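Long-range contacts in V-type ATP synthase alpha chain (Nanoarchaeum equitans Kin4-M, PDB 5BN3), which is subunit A of an archaeal V/A-type ATPase, binds ADP through a P-loop domain and neighbouring residues, and assembles with others into a six-chain complex: residues Ile248-Arg253 and Ala296-Gly301; Ala450-Glu455 and Arg482-Gly487. All blocks are in the same frame, centred on the assembly; numbering follows the deposited sequence.

Contact 1: Ile248-Arg253 and Ala296-Gly301; sequences IGCGER and ASIYLG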
loop_
_atom_site.group_PDB
_atom_site.type_symbol
_atom_site.label_atom_id
_atom_site.label_comp_id
_atom_site.label_asym_id
_atom_site.label_seq_id
_atom_site.Cartn_x
_atom_site.Cartn_y
_atom_site.Cartn_z
ATOM N N ILE A 248 25.322 -18.123 16.362
ATOM C CA ILE A 248 24.360 -18.856 15.551
ATOM C C ILE A 248 24.233 -18.236 14.165
ATOM O O ILE A 248 23.694 -17.135 14.011
ATOM C CB ILE A 248 22.966 -18.891 16.209
ATOM C CG1 ILE A 248 23.078 -19.284 17.685
ATOM C CG2 ILE A 248 22.054 -19.856 15.468
ATOM C CD1 ILE A 248 21.741 -19.339 18.405
ATOM N N GLY A 249 24.735 -18.942 13.159
ATOM C CA GLY A 249 24.523 -18.547 11.781
ATOM C C GLY A 249 23.197 -19.103 11.304
ATOM O O GLY A 249 23.125 -20.238 10.828
ATOM N N CYS A 250 22.146 -18.301 11.442
ATOM C CA CYS A 250 20.799 -18.731 11.094
ATOM C C CYS A 250 20.417 -18.246 9.700
ATOM O O CYS A 250 20.023 -17.094 9.525
ATOM C CB CYS A 250 19.802 -18.215 12.135
ATOM S SG CYS A 250 18.082 -18.710 11.866
ATOM N N GLY A 251 20.550 -19.128 8.712
ATOM C CA GLY A 251 20.129 -18.840 7.353
ATOM C C GLY A 251 20.965 -17.811 6.613
ATOM O O GLY A 251 20.452 -17.130 5.724
ATOM N N GLU A 252 22.246 -17.701 6.963
ATOM C CA GLU A 252 23.144 -16.754 6.295
ATOM C C GLU A 252 24.214 -17.447 5.448
ATOM O O GLU A 252 24.070 -18.620 5.105
ATOM C CB GLU A 252 23.789 -15.806 7.309
ATOM C CG GLU A 252 22.805 -14.858 7.977
ATOM C CD GLU A 252 22.159 -13.895 6.998
ATOM O OE1 GLU A 252 22.869 -13.376 6.111
ATOM O OE2 GLU A 252 20.938 -13.655 7.111
ATOM N N ARG A 253 25.278 -16.718 5.113
ATOM C CA ARG A 253 26.291 -17.211 4.173
ATOM C C ARG A 253 27.230 -18.258 4.772
ATOM O O ARG A 253 27.673 -18.130 5.916
ATOM C CB ARG A 253 27.115 -16.050 3.601
ATOM C CG ARG A 253 26.286 -15.016 2.840
ATOM C CD ARG A 253 27.142 -13.874 2.304
ATOM N NE ARG A 253 26.314 -12.820 1.715
ATOM C CZ ARG A 253 25.829 -11.783 2.391
ATOM N NH1 ARG A 253 26.099 -11.647 3.681
ATOM N NH2 ARG A 253 25.080 -10.879 1.780
ATOM N N ALA A 296 15.421 -24.900 14.549
ATOM C CA ALA A 296 16.171 -25.782 15.432
ATOM C C ALA A 296 17.451 -25.116 15.927
ATOM O O ALA A 296 17.785 -25.206 17.105
ATOM C CB ALA A 296 16.489 -27.084 14.728
ATOM N N SER A 297 18.156 -24.436 15.027
ATOM C CA SER A 297 19.422 -23.789 15.372
ATOM C C SER A 297 19.258 -22.706 16.443
ATOM O O SER A 297 20.147 -22.507 17.274
ATOM C CB SER A 297 20.073 -23.190 14.125
ATOM O OG SER A 297 19.353 -22.057 13.672
ATOM N N ILE A 298 18.125 -22.011 16.413
ATOM C CA ILE A 298 17.830 -20.961 17.388
ATOM C C ILE A 298 17.608 -21.533 18.792
ATOM O O ILE A 298 18.194 -21.060 19.769
ATOM C CB ILE A 298 16.585 -20.153 16.963
ATOM C CG1 ILE A 298 16.900 -19.271 15.747
ATOM C CG2 ILE A 298 16.081 -19.300 18.110
ATOM C CD1 ILE A 298 17.907 -18.164 16.030
ATOM N N TYR A 299 16.753 -22.547 18.891
ATOM C CA TYR A 299 16.484 -23.194 20.173
ATOM C C TYR A 299 17.711 -23.941 20.684
ATOM O O TYR A 299 17.952 -24.002 21.891
ATOM C CB TYR A 299 15.288 -24.147 20.049
ATOM C CG TYR A 299 13.962 -23.437 19.880
ATOM C CD1 TYR A 299 13.551 -22.985 18.636
ATOM C CD2 TYR A 299 13.123 -23.221 20.963
ATOM C CE1 TYR A 299 12.345 -22.335 18.473
ATOM C CE2 TYR A 299 11.912 -22.572 20.809
ATOM C CZ TYR A 299 11.529 -22.131 19.561
ATOM O OH TYR A 299 10.327 -21.484 19.398
ATOM N N LEU A 300 18.479 -24.505 19.757
ATOM C CA LEU A 300 19.689 -25.246 20.095
ATOM C C LEU A 300 20.721 -24.346 20.763
ATOM O O LEU A 300 21.273 -24.688 21.811
ATOM C CB LEU A 300 20.304 -25.847 18.830
ATOM C CG LEU A 300 21.480 -26.796 19.055
ATOM C CD1 LEU A 300 20.952 -28.205 19.190
ATOM C CD2 LEU A 300 22.510 -26.703 17.937
ATOM N N GLY A 301 20.983 -23.197 20.146
ATOM C CA GLY A 301 21.968 -22.262 20.662
ATOM C C GLY A 301 21.558 -21.660 21.987
ATOM O O GLY A 301 22.397 -21.412 22.854
#
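Ser297 OG faces strand 244-250 but is claimed by its own helix: it is hydrogen-bonded to the carbonyl oxygen of Arg294, one turn back. The torsion suits this, since chi1 of 71° sets the oxygen between the backbone N and the carbonyl carbon. With that bond made within the helix, the small hydroxyl can lie beside the apolar parts of the strand. Cys250 SG rests 4.0 Å from Ser297 OG and also lies 4.1 Å from Ile298 CG1, so the sulfur, compact and weakly polar, bridges two consecutive helix residues.

Further back on the strand, Ile248 straddles the Ser297 carbonyl. Its CG2 and CD1 both approach Ser297 O, which is simultaneously the acceptor for Gly301 N at 3.1 Å. The CD1 methyl then reaches on to the backbone, 3.7 Å from Gly301 CA; having no side chain, Gly301 leaves that helix surface low enough for the isoleucine to settle against it.

Strand and helix run almost antiparallel (165°), the axes of the two short segments 8.7 Å apart. This is the geometry of a P-loop nucleotide-binding domain: helix 293-309 is the connection of a beta-alpha-beta unit joining parallel strands 280-285 and 314-320, and it passes over strand 244-250, which lies between them.

Because the Ser297 hydroxyl and carbonyl are both bonded within the helix, what holds strand to helix here is close, buried van der Waals fit.

Contact 2: Ala450-Glu455 and Arg482-Gly487; sequences AILKRE and RIIREG
Glu455 and Arg485 form a two-pronged, side-on salt bridge: Arg485 NE donates to Glu455 OE1 at 3.1 Å and Arg485 NH2 to Glu455 OE2 at 2.8 Å. Both bonds are nearly straight and arrive on the syn side of each oxygen, though somewhat out of the carboxylate plane, in keeping with the 37° twist between the two groups. The glutamate chain runs out extended beyond CG, whereas the arginine bends at chi3 (-73°), bringing its NE edge round to face the acid. Pairing with the partly exposed arginine probably makes the buried Glu455 carboxylate tolerable here. Arg482 CA lies above one guanidinium face, toward its rim.

Helices 441-458 and 472-489 belong to the helical C-terminal domain of the A subunit and cross steeply here, at 110° between their directions, with the axes of the two short segments 10.2 Å apart.

Beside the ion pair the contact becomes apolar. Leu452 CD2 packs 4.0 Å from Arg485 CG, using the arginine's aliphatic stem, and also meets Ile484 CG2 at 4.1 Å. Ile484, branched and fully hydrocarbon, sends its other arm past Ile451, where Ile484 CD1 lies 3.9 Å from Ile451 CG2. Tyr517 of helix 503-523 packs on Ile451, and Tyr419 touches both Leu452 and Arg485.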
loop_
_atom_site.group_PDB
_atom_site.type_symbol
_atom_site.label_atom_id
_atom_site.label_comp_id
_atom_site.label_asym_id
_atom_site.label_seq_id
_atom_site.Cartn_x
_atom_site.Cartn_y
_atom_site.Cartn_z
ATOM N N ALA A 450 24.516 15.431 23.104
ATOM C CA ALA A 450 24.066 16.801 22.870
ATOM C C ALA A 450 24.674 17.400 21.603
ATOM O O ALA A 450 23.996 18.102 20.853
ATOM C CB ALA A 450 24.379 17.676 24.076
ATOM N N ILE A 451 25.954 17.121 21.373
ATOM C CA ILE A 451 26.661 17.636 20.202
ATOM C C ILE A 451 26.184 16.972 18.908
ATOM O O ILE A 451 25.952 17.647 17.904
ATOM C CB ILE A 451 28.192 17.467 20.363
ATOM C CG1 ILE A 451 28.716 18.405 21.456
ATOM C CG2 ILE A 451 28.913 17.730 19.055
ATOM C CD1 ILE A 451 30.151 18.130 21.861
ATOM N N LEU A 452 26.037 15.649 18.938
ATOM C CA LEU A 452 25.557 14.898 17.780
ATOM C C LEU A 452 24.139 15.314 17.393
ATOM O O LEU A 452 23.803 15.379 16.210
ATOM C CB LEU A 452 25.616 13.394 18.061
ATOM C CG LEU A 452 27.018 12.808 18.244
ATOM C CD1 LEU A 452 26.960 11.394 18.797
ATOM C CD2 LEU A 452 27.767 12.828 16.928
ATOM N N LYS A 453 23.314 15.599 18.397
ATOM C CA LYS A 453 21.947 16.054 18.164
ATOM C C LYS A 453 21.935 17.458 17.565
ATOM O O LYS A 453 21.207 17.725 16.610
ATOM C CB LYS A 453 21.142 16.024 19.467
ATOM C CG LYS A 453 19.742 16.630 19.371
ATOM C CD LYS A 453 18.856 15.878 18.377
ATOM C CE LYS A 453 17.430 16.419 18.390
ATOM N NZ LYS A 453 16.531 15.656 17.479
ATOM N N ARG A 454 22.753 18.345 18.125
ATOM C CA ARG A 454 22.834 19.724 17.651
ATOM C C ARG A 454 23.368 19.781 16.223
ATOM O O ARG A 454 22.866 20.543 15.397
ATOM C CB ARG A 454 23.712 20.567 18.581
ATOM C CG ARG A 454 23.673 22.064 18.289
ATOM C CD ARG A 454 22.394 22.701 18.820
ATOM N NE ARG A 454 22.188 24.060 18.318
ATOM C CZ ARG A 454 21.327 24.373 17.356
ATOM N NH1 ARG A 454 20.590 23.424 16.794
ATOM N NH2 ARG A 454 21.197 25.630 16.956
ATOM N N GLU A 455 24.383 18.971 15.937
ATOM C CA GLU A 455 24.913 18.856 14.581
ATOM C C GLU A 455 23.819 18.402 13.620
ATOM O O GLU A 455 23.711 18.908 12.503
ATOM C CB GLU A 455 26.089 17.873 14.539
ATOM C CG GLU A 455 26.634 17.621 13.136
ATOM C CD GLU A 455 27.752 16.592 13.103
ATOM O OE1 GLU A 455 27.584 15.502 13.692
ATOM O OE2 GLU A 455 28.800 16.873 12.481
ATOM N N ARG A 482 32.158 16.066 13.979
ATOM C CA ARG A 482 33.051 15.338 13.083
ATOM C C ARG A 482 34.107 14.553 13.861
ATOM O O ARG A 482 34.440 13.420 13.505
ATOM C CB ARG A 482 33.722 16.300 12.094
ATOM C CG ARG A 482 34.776 15.642 11.208
ATOM C CD ARG A 482 35.417 16.625 10.235
ATOM N NE ARG A 482 36.448 15.988 9.415
ATOM C CZ ARG A 482 37.754 16.069 9.655
ATOM N NH1 ARG A 482 38.197 16.770 10.691
ATOM N NH2 ARG A 482 38.618 15.455 8.857
ATOM N N ILE A 483 34.624 15.161 14.927
ATOM C CA ILE A 483 35.634 14.526 15.768
ATOM C C ILE A 483 35.070 13.300 16.487
ATOM O O ILE A 483 35.718 12.254 16.556
ATOM C CB ILE A 483 36.195 15.516 16.811
ATOM C CG1 ILE A 483 36.898 16.685 16.115
ATOM C CG2 ILE A 483 37.165 14.822 17.750
ATOM C CD1 ILE A 483 37.452 17.716 17.076
ATOM N N ILE A 484 33.862 13.439 17.023
ATOM C CA ILE A 484 33.198 12.342 17.716
ATOM C C ILE A 484 32.873 11.204 16.745
ATOM O O ILE A 484 33.088 10.031 17.059
ATOM C CB ILE A 484 31.914 12.832 18.426
ATOM C CG1 ILE A 484 32.277 13.793 19.564
ATOM C CG2 ILE A 484 31.111 11.659 18.964
ATOM C CD1 ILE A 484 31.119 14.641 20.058
ATOM N N ARG A 485 32.368 11.553 15.565
ATOM C CA ARG A 485 32.025 10.555 14.554
ATOM C C ARG A 485 33.252 9.834 13.998
ATOM O O ARG A 485 33.289 8.605 13.967
ATOM C CB ARG A 485 31.215 11.190 13.417
ATOM C CG ARG A 485 29.766 11.498 13.781
ATOM C CD ARG A 485 28.978 12.052 12.596
ATOM N NE ARG A 485 29.338 13.432 12.272
ATOM C CZ ARG A 485 30.155 13.780 11.283
ATOM N NH1 ARG A 485 30.699 12.850 10.512
ATOM N NH2 ARG A 485 30.426 15.058 11.062
ATOM N N GLU A 486 34.256 10.595 13.571
ATOM C CA GLU A 486 35.430 10.013 12.917
ATOM C C GLU A 486 36.488 9.489 13.887
ATOM O O GLU A 486 37.302 8.642 13.519
ATOM C CB GLU A 486 36.067 11.019 11.945
ATOM C CG GLU A 486 35.205 11.366 10.736
ATOM C CD GLU A 486 35.895 12.324 9.777
ATOM O OE1 GLU A 486 37.046 12.725 10.051
ATOM O OE2 GLU A 486 35.284 12.674 8.745
ATOM N N GLY A 487 36.481 9.989 15.119
ATOM C CA GLY A 487 37.503 9.620 16.083
ATOM C C GLY A 487 37.044 8.715 17.211
ATOM O O GLY A 487 37.870 8.096 17.881
#

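In the fold
The two contacts follow one another along the chain: contact 1 closes at Gly301, well before contact 2 opens at Ala450. Their centres are about 37 Å apart and their nearest atoms about 24 Å, so they do not touch. Contact 1 lies deep in the nucleotide-binding domain, joining a helix to the parallel part of its sheet; contact 2 joins two helices of the C-terminal domain. Neither forms the ADP pocket, which is built from Pro224-Val231 of the P-loop and the start of its helix, Tyr414, and Gln491-Phe494 just after helix 472-489. The contacts thus pack the interiors of two separate domains that both contribute residues to that pocket.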